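Local coordinates for integral membrane indolylacetylinositol arabinosyltransferase EmbB (Mycolicibacterium smegmatis MC2 155, PDB 7BVC), which probably transfers arabinose in building the arabinan of the mycobacterial cell-wall arabinogalactan, as an integral membrane glycosyltransferase that binds the drug ethambutol, at residues A782-N787 / D795-I800; R849-R854 / I923-V928. All coordinates share one frame; numbering follows the deposited sequence.

Interaction 1 of 2, residues A782-N787 / D795-I800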
ATOM      1  N   ALA B 782      23.512  10.218   4.546  1.00 67.28           N
ATOM      2  CA  ALA B 782      22.921   9.229   3.655  1.00 67.28           C
ATOM      3  C   ALA B 782      23.324   7.842   4.137  1.00 67.28           C
ATOM      4  O   ALA B 782      24.107   7.690   5.077  1.00 67.28           O
ATOM      5  CB  ALA B 782      23.348   9.461   2.204  1.00 67.28           C
ATOM      6  N   ILE B 783      22.781   6.822   3.476  1.00 70.88           N
ATOM      7  CA  ILE B 783      23.104   5.435   3.787  1.00 70.88           C
ATOM      8  C   ILE B 783      23.409   4.715   2.481  1.00 70.88           C
ATOM      9  O   ILE B 783      22.495   4.348   1.734  1.00 70.88           O
ATOM     10  CB  ILE B 783      21.960   4.746   4.554  1.00 70.88           C
ATOM     11  CG1 ILE B 783      21.719   5.441   5.895  1.00 70.88           C
ATOM     12  CG2 ILE B 783      22.272   3.275   4.774  1.00 70.88           C
ATOM     13  CD1 ILE B 783      20.505   4.936   6.636  1.00 70.88           C
ATOM     14  N   ARG B 784      24.694   4.524   2.191  1.00 72.71           N
ATOM     15  CA  ARG B 784      25.098   3.941   0.918  1.00 72.71           C
ATOM     16  C   ARG B 784      24.646   2.492   0.820  1.00 72.71           C
ATOM     17  O   ARG B 784      24.970   1.669   1.681  1.00 72.71           O
ATOM     18  CB  ARG B 784      26.612   4.032   0.749  1.00 72.71           C
ATOM     19  CG  ARG B 784      27.072   3.717  -0.662  1.00 72.71           C
ATOM     20  CD  ARG B 784      28.525   3.294  -0.700  1.00 72.71           C
ATOM     21  NE  ARG B 784      29.021   3.157  -2.067  1.00 72.71           N
ATOM     22  CZ  ARG B 784      28.762   2.122  -2.859  1.00 72.71           C
ATOM     23  NH1 ARG B 784      29.259   2.087  -4.087  1.00 72.71           N
ATOM     24  NH2 ARG B 784      28.011   1.119  -2.425  1.00 72.71           N
ATOM     25  N   LEU B 785      23.898   2.185  -0.232  1.00 75.87           N
ATOM     26  CA  LEU B 785      23.431   0.841  -0.510  1.00 75.87           C
ATOM     27  C   LEU B 785      24.313   0.213  -1.587  1.00 75.87           C
ATOM     28  O   LEU B 785      25.339   0.771  -1.986  1.00 75.87           O
ATOM     29  CB  LEU B 785      21.958   0.873  -0.918  1.00 75.87           C
ATOM     30  CG  LEU B 785      20.996   1.364   0.163  1.00 75.87           C
ATOM     31  CD1 LEU B 785      19.595   1.527  -0.398  1.00 75.87           C
ATOM     32  CD2 LEU B 785      20.998   0.410   1.343  1.00 75.87           C
ATOM     33  N   ASN B 786      23.915  -0.963  -2.069  1.00 81.93           N
ATOM     34  CA  ASN B 786      24.718  -1.656  -3.076  1.00 81.93           C
ATOM     35  C   ASN B 786      24.487  -1.067  -4.464  1.00 81.93           C
ATOM     36  O   ASN B 786      25.399  -0.496  -5.069  1.00 81.93           O
ATOM     37  CB  ASN B 786      24.403  -3.154  -3.052  1.00 81.93           C
ATOM     38  CG  ASN B 786      25.106  -3.877  -1.924  1.00 81.93           C
ATOM     39  OD1 ASN B 786      26.292  -3.659  -1.679  1.00 81.93           O
ATOM     40  ND2 ASN B 786      24.374  -4.732  -1.222  1.00 81.93           N
ATOM     41  N   ASN B 787      23.273  -1.190  -4.977  1.00 79.73           N
ATOM     42  CA  ASN B 787      22.967  -0.644  -6.291  1.00 79.73           C
ATOM     43  C   ASN B 787      22.785   0.872  -6.212  1.00 79.73           C
ATOM     44  O   ASN B 787      22.302   1.390  -5.203  1.00 79.73           O
ATOM     45  CB  ASN B 787      21.715  -1.307  -6.868  1.00 79.73           C
ATOM     46  CG  ASN B 787      20.524  -1.237  -5.935  1.00 79.73           C
ATOM     47  OD1 ASN B 787      20.589  -0.649  -4.856  1.00 79.73           O
ATOM     48  ND2 ASN B 787      19.419  -1.844  -6.351  1.00 79.73           N
ATOM     49  N   ASP B 795      30.430  11.531  -3.305  1.00 71.11           N
ATOM     50  CA  ASP B 795      31.146  10.598  -2.437  1.00 71.11           C
ATOM     51  C   ASP B 795      30.523   9.214  -2.382  1.00 71.11           C
ATOM     52  O   ASP B 795      30.985   8.420  -1.557  1.00 71.11           O
ATOM     53  CB  ASP B 795      31.251  11.179  -1.026  1.00 71.11           C
ATOM     54  CG  ASP B 795      29.914  11.630  -0.479  1.00 71.11           C
ATOM     55  OD1 ASP B 795      29.103  10.765  -0.090  1.00 71.11           O
ATOM     56  OD2 ASP B 795      29.675  12.855  -0.434  1.00 71.11           O
ATOM     57  N   TRP B 796      29.515   8.865  -3.185  1.00 67.66           N
ATOM     58  CA  TRP B 796      29.060   7.479  -3.217  1.00 67.66           C
ATOM     59  C   TRP B 796      30.089   6.570  -3.874  1.00 67.66           C
ATOM     60  O   TRP B 796      30.243   5.414  -3.464  1.00 67.66           O
ATOM     61  CB  TRP B 796      27.731   7.369  -3.961  1.00 67.66           C
ATOM     62  CG  TRP B 796      26.532   7.463  -3.088  1.00 67.66           C
ATOM     63  CD1 TRP B 796      26.201   8.488  -2.257  1.00 67.66           C
ATOM     64  CD2 TRP B 796      25.498   6.484  -2.954  1.00 67.66           C
ATOM     65  NE1 TRP B 796      25.018   8.213  -1.616  1.00 67.66           N
ATOM     66  CE2 TRP B 796      24.567   6.986  -2.024  1.00 67.66           C
ATOM     67  CE3 TRP B 796      25.267   5.232  -3.528  1.00 67.66           C
ATOM     68  CZ2 TRP B 796      23.426   6.281  -1.658  1.00 67.66           C
ATOM     69  CZ3 TRP B 796      24.134   4.535  -3.163  1.00 67.66           C
ATOM     70  CH2 TRP B 796      23.226   5.060  -2.238  1.00 67.66           C
ATOM     71  N   ASN B 797      30.793   7.068  -4.886  1.00 72.78           N
ATOM     72  CA  ASN B 797      31.777   6.299  -5.640  1.00 72.78           C
ATOM     73  C   ASN B 797      33.141   6.937  -5.397  1.00 72.78           C
ATOM     74  O   ASN B 797      33.564   7.828  -6.138  1.00 72.78           O
ATOM     75  CB  ASN B 797      31.424   6.270  -7.123  1.00 72.78           C
ATOM     76  CG  ASN B 797      29.934   6.135  -7.364  1.00 72.78           C
ATOM     77  OD1 ASN B 797      29.327   5.120  -7.024  1.00 72.78           O
ATOM     78  ND2 ASN B 797      29.336   7.165  -7.951  1.00 72.78           N
ATOM     79  N   ARG B 798      33.823   6.480  -4.355  1.00 80.67           N
ATOM     80  CA  ARG B 798      35.129   7.001  -3.984  1.00 80.67           C
ATOM     81  C   ARG B 798      35.907   5.890  -3.303  1.00 80.67           C
ATOM     82  O   ARG B 798      35.310   4.940  -2.782  1.00 80.67           O
ATOM     83  CB  ARG B 798      35.002   8.225  -3.065  1.00 80.67           C
ATOM     84  CG  ARG B 798      35.110   9.551  -3.797  1.00 80.67           C
ATOM     85  CD  ARG B 798      34.927  10.727  -2.854  1.00 80.67           C
ATOM     86  NE  ARG B 798      36.128  11.002  -2.074  1.00 80.67           N
ATOM     87  CZ  ARG B 798      36.244  12.012  -1.218  1.00 80.67           C
ATOM     88  NH1 ARG B 798      35.231  12.846  -1.030  1.00 80.67           N
ATOM     89  NH2 ARG B 798      37.376  12.191  -0.550  1.00 80.67           N
ATOM     90  N   PRO B 799      37.239   5.966  -3.301  1.00 82.87           N
ATOM     91  CA  PRO B 799      38.032   4.915  -2.651  1.00 82.87           C
ATOM     92  C   PRO B 799      37.720   4.823  -1.163  1.00 82.87           C
ATOM     93  O   PRO B 799      37.499   5.833  -0.491  1.00 82.87           O
ATOM     94  CB  PRO B 799      39.479   5.356  -2.897  1.00 82.87           C
ATOM     95  CG  PRO B 799      39.390   6.818  -3.203  1.00 82.87           C
ATOM     96  CD  PRO B 799      38.098   6.978  -3.938  1.00 82.87           C
ATOM     97  N   ILE B 800      37.695   3.587  -0.658  1.00 81.15           N
ATOM     98  CA  ILE B 800      37.373   3.361   0.749  1.00 81.15           C
ATOM     99  C   ILE B 800      38.407   4.025   1.648  1.00 81.15           C
ATOM    100  O   ILE B 800      38.069   4.592   2.695  1.00 81.15           O
ATOM    101  CB  ILE B 800      37.262   1.852   1.032  1.00 81.15           C
ATOM    102  CG1 ILE B 800      36.158   1.229   0.177  1.00 81.15           C
ATOM    103  CG2 ILE B 800      36.996   1.603   2.506  1.00 81.15           C
ATOM    104  CD1 ILE B 800      35.858  -0.211   0.520  1.00 81.15           C
TER

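Interaction 2 of 2, residues R849-R854 / I923-V928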
ATOM      1  N   ARG B 849      34.283  36.478  25.507  1.00 97.99           N
ATOM      2  CA  ARG B 849      33.147  36.892  26.327  1.00 97.99           C
ATOM      3  C   ARG B 849      32.575  38.166  25.714  1.00 97.99           C
ATOM      4  O   ARG B 849      32.951  39.277  26.100  1.00 97.99           O
ATOM      5  CB  ARG B 849      33.562  37.103  27.779  1.00 97.99           C
ATOM      6  CG  ARG B 849      34.063  35.848  28.472  1.00 97.99           C
ATOM      7  CD  ARG B 849      32.917  35.066  29.083  1.00 97.99           C
ATOM      8  NE  ARG B 849      32.036  35.915  29.883  1.00 97.99           N
ATOM      9  CZ  ARG B 849      32.295  36.299  31.128  1.00 97.99           C
ATOM     10  NH1 ARG B 849      31.435  37.071  31.777  1.00 97.99           N
ATOM     11  NH2 ARG B 849      33.410  35.908  31.729  1.00 97.99           N
ATOM     12  N   ASP B 850      31.665  38.003  24.757  1.00100.27           N
ATOM     13  CA  ASP B 850      31.039  39.134  24.090  1.00100.27           C
ATOM     14  C   ASP B 850      29.691  38.693  23.541  1.00100.27           C
ATOM     15  O   ASP B 850      29.574  37.603  22.973  1.00100.27           O
ATOM     16  CB  ASP B 850      31.922  39.682  22.964  1.00100.27           C
ATOM     17  CG  ASP B 850      31.613  41.130  22.631  1.00100.27           C
ATOM     18  OD1 ASP B 850      30.481  41.578  22.902  1.00100.27           O
ATOM     19  OD2 ASP B 850      32.507  41.821  22.099  1.00100.27           O
ATOM     20  N   GLU B 851      28.681  39.543  23.713  1.00 98.92           N
ATOM     21  CA  GLU B 851      27.338  39.226  23.246  1.00 98.92           C
ATOM     22  C   GLU B 851      27.116  39.619  21.793  1.00 98.92           C
ATOM     23  O   GLU B 851      26.281  39.008  21.115  1.00 98.92           O
ATOM     24  CB  GLU B 851      26.294  39.914  24.131  1.00 98.92           C
ATOM     25  CG  GLU B 851      26.471  39.645  25.619  1.00 98.92           C
ATOM     26  CD  GLU B 851      26.450  38.166  25.957  1.00 98.92           C
ATOM     27  OE1 GLU B 851      25.637  37.426  25.360  1.00 98.92           O
ATOM     28  OE2 GLU B 851      27.246  37.742  26.820  1.00 98.92           O
ATOM     29  N   THR B 852      27.839  40.630  21.304  1.00 96.51           N
ATOM     30  CA  THR B 852      27.779  40.964  19.886  1.00 96.51           C
ATOM     31  C   THR B 852      28.196  39.779  19.023  1.00 96.51           C
ATOM     32  O   THR B 852      27.639  39.571  17.939  1.00 96.51           O
ATOM     33  CB  THR B 852      28.666  42.178  19.596  1.00 96.51           C
ATOM     34  OG1 THR B 852      28.213  43.295  20.370  1.00 96.51           O
ATOM     35  CG2 THR B 852      28.615  42.546  18.120  1.00 96.51           C
ATOM     36  N   GLU B 853      29.160  38.987  19.492  1.00 92.08           N
ATOM     37  CA  GLU B 853      29.555  37.786  18.764  1.00 92.08           C
ATOM     38  C   GLU B 853      28.495  36.697  18.889  1.00 92.08           C
ATOM     39  O   GLU B 853      28.090  36.093  17.889  1.00 92.08           O
ATOM     40  CB  GLU B 853      30.903  37.281  19.270  1.00 92.08           C
ATOM     41  CG  GLU B 853      31.097  35.786  19.088  1.00 92.08           C
ATOM     42  CD  GLU B 853      32.261  35.246  19.884  1.00 92.08           C
ATOM     43  OE1 GLU B 853      32.931  36.039  20.577  1.00 92.08           O
ATOM     44  OE2 GLU B 853      32.504  34.024  19.816  1.00 92.08           O
ATOM     45  N   ARG B 854      28.036  36.428  20.116  1.00 88.95           N
ATOM     46  CA  ARG B 854      27.046  35.376  20.324  1.00 88.95           C
ATOM     47  C   ARG B 854      25.736  35.668  19.609  1.00 88.95           C
ATOM     48  O   ARG B 854      24.944  34.746  19.385  1.00 88.95           O
ATOM     49  CB  ARG B 854      26.794  35.174  21.820  1.00 88.95           C
ATOM     50  CG  ARG B 854      26.177  33.825  22.160  1.00 88.95           C
ATOM     51  CD  ARG B 854      25.916  33.685  23.648  1.00 88.95           C
ATOM     52  NE  ARG B 854      27.019  34.213  24.443  1.00 88.95           N
ATOM     53  CZ  ARG B 854      27.293  33.830  25.685  1.00 88.95           C
ATOM     54  NH1 ARG B 854      28.319  34.365  26.333  1.00 88.95           N
ATOM     55  NH2 ARG B 854      26.546  32.909  26.276  1.00 88.95           N
ATOM     56  N   ILE B 923      25.032  26.565  27.559  1.00 75.95           N
ATOM     57  CA  ILE B 923      26.339  26.844  28.142  1.00 75.95           C
ATOM     58  C   ILE B 923      26.305  28.241  28.750  1.00 75.95           C
ATOM     59  O   ILE B 923      26.050  29.220  28.033  1.00 75.95           O
ATOM     60  CB  ILE B 923      27.451  26.713  27.090  1.00 75.95           C
ATOM     61  CG1 ILE B 923      27.144  25.554  26.142  1.00 75.95           C
ATOM     62  CG2 ILE B 923      28.792  26.494  27.750  1.00 75.95           C
ATOM     63  CD1 ILE B 923      28.131  25.415  25.011  1.00 75.95           C
ATOM     64  N   PRO B 924      26.553  28.388  30.056  1.00 84.01           N
ATOM     65  CA  PRO B 924      26.455  29.714  30.685  1.00 84.01           C
ATOM     66  C   PRO B 924      27.531  30.677  30.211  1.00 84.01           C
ATOM     67  O   PRO B 924      28.380  30.318  29.389  1.00 84.01           O
ATOM     68  CB  PRO B 924      26.601  29.403  32.179  1.00 84.01           C
ATOM     69  CG  PRO B 924      27.336  28.107  32.225  1.00 84.01           C
ATOM     70  CD  PRO B 924      26.867  27.333  31.033  1.00 84.01           C
ATOM     71  N   ASP B 925      27.506  31.903  30.723  1.00 90.90           N
ATOM     72  CA  ASP B 925      28.465  32.923  30.323  1.00 90.90           C
ATOM     73  C   ASP B 925      29.752  32.864  31.135  1.00 90.90           C
ATOM     74  O   ASP B 925      30.669  33.654  30.886  1.00 90.90           O
ATOM     75  CB  ASP B 925      27.828  34.314  30.440  1.00 90.90           C
ATOM     76  CG  ASP B 925      28.697  35.412  29.852  1.00 90.90           C
ATOM     77  OD1 ASP B 925      29.472  35.124  28.914  1.00 90.90           O
ATOM     78  OD2 ASP B 925      28.610  36.562  30.332  1.00 90.90           O
ATOM     79  N   ASP B 926      29.858  31.938  32.085  1.00 91.33           N
ATOM     80  CA  ASP B 926      31.072  31.771  32.868  1.00 91.33           C
ATOM     81  C   ASP B 926      31.851  30.532  32.444  1.00 91.33           C
ATOM     82  O   ASP B 926      32.918  30.256  32.999  1.00 91.33           O
ATOM     83  CB  ASP B 926      30.726  31.717  34.360  1.00 91.33           C
ATOM     84  CG  ASP B 926      31.912  32.040  35.255  1.00 91.33           C
ATOM     85  OD1 ASP B 926      31.960  33.172  35.780  1.00 91.33           O
ATOM     86  OD2 ASP B 926      32.775  31.163  35.465  1.00 91.33           O
ATOM     87  N   ALA B 927      31.353  29.793  31.455  1.00 84.70           N
ATOM     88  CA  ALA B 927      32.071  28.629  30.956  1.00 84.70           C
ATOM     89  C   ALA B 927      33.370  29.055  30.290  1.00 84.70           C
ATOM     90  O   ALA B 927      33.422  30.058  29.574  1.00 84.70           O
ATOM     91  CB  ALA B 927      31.205  27.848  29.973  1.00 84.70           C
ATOM     92  N   VAL B 928      34.430  28.283  30.531  1.00 84.36           N
ATOM     93  CA  VAL B 928      35.770  28.627  30.085  1.00 84.36           C
ATOM     94  C   VAL B 928      36.275  27.676  29.009  1.00 84.36           C
ATOM     95  O   VAL B 928      36.943  28.105  28.061  1.00 84.36           O
ATOM     96  CB  VAL B 928      36.748  28.667  31.275  1.00 84.36           C
ATOM     97  CG1 VAL B 928      38.105  29.190  30.840  1.00 84.36           C
ATOM     98  CG2 VAL B 928      36.167  29.519  32.380  1.00 84.36           C
TER

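Interaction 1 of 2, residues A782-N787 / D795-I800
R784 meets W796 in two ways at once, through the aliphatic part of its side chain and through its guanidinium. CG lies over one face of the indole, 3.9 Å from the centroid of the six-membered ring of W796 and displaced toward the rim, a CH-pi contact. Further out, NE donates a hydrogen bond to the backbone carbonyl of the same tryptophan, with R784 NE 2.9 Å from W796 O. The bond is fairly straight (163°), and the oxygen sits at the edge of the guanidinium, close to its plane. CG is placed anti to the backbone N of R784 (chi1 -168°), and the chain runs extended to NE, which lets one side chain span the distance from ring to carbonyl. The indole also packs along the 782-787 backbone, with W796 CH2 3.6 Å from L785 N, while the CB of A782 approaches NE1 of W796 at 4.4 Å. In the next shell, R784 and W796 both touch I779, R784 also packs on R777, and R777 hydrogen-bonds to the backbone carbonyl of R798. This surface contact joins two irregular parts of the long loop between strands 737-739 and 826-827 of the EmbC C-terminal domain, around one buried tryptophan.

Interaction 2 of 2, residues R849-R854 / I923-V928
D925 carries its carboxylate anti to its own backbone N (chi1 -172°), while R849 bends at chi2 (-87°) and again at chi3, so that the D925 carbonyl lies over one face of the R849 guanidinium, toward its rim. R854 reaches the same carboxylate from the helix 851-854, its chain extended from CG to CD and then turned at chi3. OD1 of D925 is shared by the two arginines: R849 NE lies 2.9 Å from D925 OD1, a weak bond, and R854 NH1 is also 2.9 Å from D925 OD1. The R854 hydrogen bond meets that oxygen from above the carboxylate plane. R849 adds a second weak bond, NH1 to D925 OD2 at 3.2 Å, with its guanidinium nearly perpendicular to the carboxylate (86°). E851, the first residue of the helix, approaches D925 from the opposite direction; its OE2 is 3.6 Å from R854 NH1, a purely ionic pairing, and 3.9 Å from D925 OD2. The two arginines would be expected to offset the repulsion between these acids. D850 N-caps the helix by accepting from T852 N, while I923 and P924 rest on Y887 of strand 882-889. This surface salt-bridge network of R849, E851, R854 and D925 ties the short helix after strand 837-845, and the residue just ahead of its N-cap, to the loop entering the antiparallel neighbour of that strand, 929-936, in a beta-sheet of the C-terminal domain.

In the fold
Interactions 1 and 2 are successive surface contacts of the EmbC C-terminal domain, with centres 40 Å apart and nearest atoms about 26 Å apart, so they do not touch. Interaction 1 closes within a single loop, whereas interaction 2 brings together segments separated by 68 residues, 22 of them in strands. The centre of interaction 2 lies 43 Å from the centre of the chain, that of interaction 1 27 Å. Neither includes residues of the ethambutol pocket, to which W972 and W1012 of this domain contribute. Along the chain, segment 923-928 leads into strand 929-936, whose last residue, D936, binds the calcium ion with S938 and D943.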